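Local coordinates for protein formate dehydrogenase (Staphylococcus aureus, PDB 6TTB) that probably oxidises formate to carbon dioxide, using bound NAD as the hydride acceptor, at residues A[82-87]-A[102-107]. Residues are numbered along the deposited sequence; the frame is centred on the assembly and turned at random.
Sequences KHLPDM and RERIEK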
loop_
_atom_site.group_PDB
_atom_site.type_symbol
_atom_site.label_atom_id
_atom_site.label_comp_id
_atom_site.label_asym_id
_atom_site.label_seq_id
_atom_site.Cartn_x
_atom_site.Cartn_y
_atom_site.Cartn_z
ATOM N N LYS A 82 32.606 -26.909 3.056
ATOM C CA LYS A 82 33.849 -27.287 2.392
ATOM C C LYS A 82 34.623 -26.031 1.961
ATOM O O LYS A 82 35.491 -26.089 1.129
ATOM C CB LYS A 82 33.543 -28.187 1.188
ATOM N N HIS A 83 34.316 -24.871 2.527
ATOM C CA HIS A 83 35.048 -23.675 2.133
ATOM C C HIS A 83 35.540 -22.954 3.386
ATOM O O HIS A 83 36.504 -22.155 3.366
ATOM C CB HIS A 83 34.193 -22.822 1.199
ATOM C CG HIS A 83 34.166 -23.338 -0.205
ATOM N ND1 HIS A 83 35.274 -23.227 -1.064
ATOM C CD2 HIS A 83 33.197 -23.973 -0.920
ATOM C CE1 HIS A 83 34.990 -23.792 -2.226
ATOM N NE2 HIS A 83 33.719 -24.261 -2.161
ATOM N N LEU A 84 34.913 -23.319 4.490
ATOM C CA LEU A 84 35.236 -22.779 5.774
ATOM C C LEU A 84 36.758 -22.843 6.034
ATOM O O LEU A 84 37.316 -21.958 6.719
ATOM C CB LEU A 84 34.462 -23.671 6.727
ATOM C CG LEU A 84 33.315 -23.011 7.476
ATOM C CD1 LEU A 84 32.874 -21.701 6.824
ATOM C CD2 LEU A 84 32.182 -23.967 7.664
ATOM N N PRO A 85 37.463 -23.973 5.662
ATOM C CA PRO A 85 38.903 -24.110 5.928
ATOM C C PRO A 85 39.764 -23.041 5.301
ATOM O O PRO A 85 40.930 -22.896 5.690
ATOM C CB PRO A 85 39.279 -25.464 5.322
ATOM C CG PRO A 85 38.002 -26.253 5.476
ATOM C CD PRO A 85 36.880 -25.257 5.206
ATOM N N ASP A 86 39.212 -22.312 4.307
ATOM C CA ASP A 86 40.084 -21.501 3.473
ATOM C C ASP A 86 39.419 -20.211 3.007
ATOM O O ASP A 86 40.093 -19.276 2.616
ATOM C CB ASP A 86 40.783 -22.309 2.382
ATOM C CG ASP A 86 39.904 -23.377 1.749
ATOM O OD1 ASP A 86 38.704 -23.440 2.125
ATOM O OD2 ASP A 86 40.407 -24.101 0.829
ATOM N N MET A 87 38.128 -20.091 3.175
ATOM C CA MET A 87 37.563 -18.821 2.775
ATOM C C MET A 87 38.251 -17.671 3.526
ATOM O O MET A 87 38.487 -17.753 4.724
ATOM C CB MET A 87 36.059 -18.801 2.987
ATOM C CG MET A 87 35.655 -18.758 4.394
ATOM S SD MET A 87 33.823 -18.836 4.552
ATOM C CE MET A 87 33.725 -18.166 6.205
ATOM N N ARG A 102 29.115 -19.168 15.701
ATOM C CA ARG A 102 30.382 -19.474 16.316
ATOM C C ARG A 102 30.893 -20.771 15.734
ATOM O O ARG A 102 32.041 -20.867 15.395
ATOM C CB ARG A 102 30.178 -19.690 17.808
ATOM C CG ARG A 102 31.462 -19.785 18.608
ATOM C CD ARG A 102 30.920 -19.802 20.007
ATOM N NE ARG A 102 30.721 -18.449 20.513
ATOM C CZ ARG A 102 31.722 -17.643 20.861
ATOM N NH1 ARG A 102 31.488 -16.456 21.413
ATOM N NH2 ARG A 102 32.961 -18.073 20.716
ATOM N N GLU A 103 30.022 -21.781 15.664
ATOM C CA GLU A 103 30.411 -23.113 15.206
ATOM C C GLU A 103 31.185 -22.940 13.913
ATOM O O GLU A 103 32.361 -23.267 13.857
ATOM C CB GLU A 103 29.201 -24.060 15.077
ATOM N N ARG A 104 30.576 -22.237 12.939
ATOM C CA ARG A 104 31.185 -22.085 11.620
ATOM C C ARG A 104 32.454 -21.207 11.655
ATOM O O ARG A 104 33.351 -21.394 10.860
ATOM C CB ARG A 104 30.165 -21.535 10.636
ATOM C CG ARG A 104 29.745 -22.498 9.549
ATOM C CD ARG A 104 28.398 -21.949 9.170
ATOM N NE ARG A 104 27.812 -22.582 8.019
ATOM C CZ ARG A 104 26.631 -23.187 8.039
ATOM N NH1 ARG A 104 25.963 -23.227 9.171
ATOM N NH2 ARG A 104 26.162 -23.803 6.954
ATOM N N ILE A 105 32.508 -20.222 12.550
ATOM C CA ILE A 105 33.590 -19.252 12.547
ATOM C C ILE A 105 34.872 -19.943 12.975
ATOM O O ILE A 105 35.927 -19.716 12.374
ATOM C CB ILE A 105 33.273 -18.079 13.486
ATOM C CG1 ILE A 105 32.502 -16.959 12.759
ATOM C CG2 ILE A 105 34.562 -17.561 14.155
ATOM C CD1 ILE A 105 31.828 -15.994 13.710
ATOM N N GLU A 106 34.736 -20.802 13.998
ATOM C CA GLU A 106 35.839 -21.521 14.599
ATOM C C GLU A 106 36.508 -22.422 13.586
ATOM O O GLU A 106 37.709 -22.573 13.644
ATOM C CB GLU A 106 35.375 -22.256 15.836
ATOM C CG GLU A 106 35.504 -21.355 17.032
ATOM C CD GLU A 106 34.611 -21.746 18.178
ATOM O OE1 GLU A 106 33.991 -22.879 18.064
ATOM O OE2 GLU A 106 34.542 -20.925 19.227
ATOM N N LYS A 107 35.714 -22.955 12.651
ATOM C CA LYS A 107 36.154 -23.735 11.495
ATOM C C LYS A 107 36.842 -22.881 10.413
ATOM O O LYS A 107 37.384 -23.438 9.462
ATOM C CB LYS A 107 34.953 -24.428 10.840
ATOM C CG LYS A 107 34.919 -25.949 10.941
ATOM C CD LYS A 107 33.997 -26.492 12.042
ATOM C CE LYS A 107 33.224 -27.752 11.669
ATOM N NZ LYS A 107 31.973 -27.454 10.912
#
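The backbones of Leu84 and Lys107 draw together to 5.9 Å between their CA atoms, where the loop 82-87 meets the last residues of the segment 102-107, and no hydrogen bond joins the two. Leu84 supplies nearly all of the loop's side of the contact. Its CB points toward the helical segment; CD2 comes within 3.4 Å of Arg104 CG, while Leu84 CG lies 3.8 Å from Arg104 O, with CD1 a little farther from that oxygen. The side chains of Leu84 and Arg104 cross at about a right angle, and beyond CG the arginine runs extended to NE and also touches Leu80. Lys107 closes over Leu84 from another direction, its CB 4.0 Å from Leu84 CG. The rest of the lysine bends at chi2, chi3 and chi4 and leads its amine away.

The pair packs beside the five-stranded parallel sheet, order 2-1-3-4-5, of a flavodoxin-like domain, which in relatives among the D-2-hydroxyacid dehydrogenases is the catalytic, substrate-binding one. Here the loop between strands 69-73 and 89-92 packs against the short helix 102-106, which precedes strand 113-116. Within the loop, His83 O accepts from the amides of both Asp86 and Met87; Asp86 OD2 ties the loop to Lys34 of strand 34-38 by a salt bridge. On the helix, Ile105 turns away from the loop to pack on Ala128 and Ala129 of helix 126-131, while the guanidinium of Arg102 meets Glu106 OE2 edge-on and in plane, with NH2 3.6 Å from that oxygen and also paired with Glu131.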